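Local atomic coordinates of inorganic pyrophosphatase (Helicobacter pylori, PDB entry 2BQX), a protein that probably hydrolyses inorganic pyrophosphate to two phosphate ions, using magnesium as cofactor, and works as a homohexamer. Residues H135-E138 with T139-D142. Residues are numbered along the deposited sequence; the frame is centred on the assembly and turned at random.
Sequences HFFE and TYKD
Y140 folds back against the last turn of the helix, where its ring meets both F136 and F137. With CG held between its own backbone N and carbonyl carbon (chi1 85°), the tyrosine lays its CB over one face of the F136 ring, 3.9 Å from the centroid. The Y140 and F136 rings themselves meet obliquely, and CZ of F136 reaches CD2 of Y140 at 3.6 Å. Phenylalanine suits position 137, whose ring takes F136 CD2 over its face and turns its edge toward the face of Y140 in a T-shaped pair, the planes 83° apart.

The backbone of this turn is also closely bonded. F136 O accepts from Y140 N at 2.8 Å and, from above the carbonyl plane, from T139 N. Threonine suits the helix end: its OG1 donates to H135 O (2.9 Å), while its methyl CG2 makes a CH-pi contact over the imidazole of H135.

Towards K141 and D142 the contact is looser and carried by water. One water bridges F137 O and K141 N, another lies 2.8 Å from E138 O and 2.7 Å from D142 OD1, and a type I turn, closed by D142 N to T139 O (3.0 Å), leads the chain away.

Y140, predicted to bind substrate, directly follows helix 127-139. Imidazole and carboxylate suit the subunit interface, where H135 NE2 and D142 OD2 bond to D142 and H135 of the second subunit. F137 packs on strands 83-96 and 149-156, and the long side chain of E138 lets OE2 reach V151 N of the latter.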
# COMPACT_ATOMS: atom_id res chain seq x y z
N HIS A 135 -21.12 4.24 13.26
CA HIS A 135 -21.18 5.39 12.37
C HIS A 135 -20.99 4.99 10.91
O HIS A 135 -21.55 5.61 10.00
CB HIS A 135 -20.12 6.42 12.81
CG HIS A 135 -20.00 7.59 11.89
ND1 HIS A 135 -19.04 7.65 10.90
CD2 HIS A 135 -20.73 8.72 11.78
CE1 HIS A 135 -19.19 8.77 10.22
NE2 HIS A 135 -20.21 9.44 10.74
N PHE A 136 -20.21 3.94 10.68
CA PHE A 136 -19.98 3.46 9.32
C PHE A 136 -21.29 2.94 8.72
O PHE A 136 -21.68 3.32 7.61
CB PHE A 136 -18.95 2.34 9.30
CG PHE A 136 -18.80 1.68 7.96
CD1 PHE A 136 -18.06 2.29 6.95
CD2 PHE A 136 -19.43 0.47 7.70
CE1 PHE A 136 -17.94 1.69 5.70
CE2 PHE A 136 -19.32 -0.13 6.44
CZ PHE A 136 -18.57 0.48 5.44
N PHE A 137 -21.96 2.06 9.44
CA PHE A 137 -23.21 1.50 8.94
C PHE A 137 -24.29 2.56 8.87
O PHE A 137 -25.16 2.53 7.99
CB PHE A 137 -23.64 0.32 9.81
CG PHE A 137 -22.82 -0.92 9.58
CD1 PHE A 137 -22.99 -1.66 8.41
CD2 PHE A 137 -21.86 -1.32 10.49
CE1 PHE A 137 -22.20 -2.78 8.15
CE2 PHE A 137 -21.06 -2.44 10.24
CZ PHE A 137 -21.24 -3.17 9.06
N GLU A 138 -24.23 3.52 9.78
CA GLU A 138 -25.21 4.59 9.80
C GLU A 138 -25.09 5.53 8.60
O GLU A 138 -26.07 6.16 8.21
CB GLU A 138 -25.05 5.40 11.09
CG GLU A 138 -26.29 6.15 11.51
CD GLU A 138 -26.89 5.58 12.78
OE1 GLU A 138 -26.28 5.77 13.87
OE2 GLU A 138 -27.96 4.94 12.70
N THR A 139 -23.90 5.60 7.99
CA THR A 139 -23.70 6.51 6.87
C THR A 139 -23.21 5.97 5.52
O THR A 139 -23.31 6.67 4.51
CB THR A 139 -22.70 7.62 7.26
OG1 THR A 139 -21.41 7.02 7.49
CG2 THR A 139 -23.15 8.34 8.50
N TYR A 140 -22.70 4.75 5.49
CA TYR A 140 -22.14 4.21 4.25
C TYR A 140 -23.11 4.04 3.09
O TYR A 140 -22.69 3.87 1.95
CB TYR A 140 -21.40 2.90 4.55
CG TYR A 140 -22.23 1.63 4.58
CD1 TYR A 140 -23.36 1.53 5.39
CD2 TYR A 140 -21.83 0.51 3.85
CE1 TYR A 140 -24.07 0.33 5.47
CE2 TYR A 140 -22.53 -0.69 3.92
CZ TYR A 140 -23.65 -0.77 4.74
OH TYR A 140 -24.33 -1.96 4.83
N LYS A 141 -24.41 4.10 3.37
CA LYS A 141 -25.41 3.98 2.32
C LYS A 141 -26.15 5.30 2.11
O LYS A 141 -27.13 5.35 1.38
CB LYS A 141 -26.40 2.86 2.62
CG LYS A 141 -25.86 1.48 2.36
CD LYS A 141 -26.93 0.43 2.55
CE LYS A 141 -26.42 -0.94 2.18
NZ LYS A 141 -27.49 -1.97 2.31
N ASP A 142 -25.68 6.36 2.76
CA ASP A 142 -26.33 7.67 2.61
C ASP A 142 -26.50 8.05 1.15
O ASP A 142 -27.59 8.43 0.73
CB ASP A 142 -25.52 8.79 3.29
CG ASP A 142 -25.63 8.78 4.82
OD1 ASP A 142 -26.56 8.15 5.37
OD2 ASP A 142 -24.77 9.43 5.46
O HOH W 1 -26.04 3.99 5.78
O HOH W 2 -27.37 8.56 7.87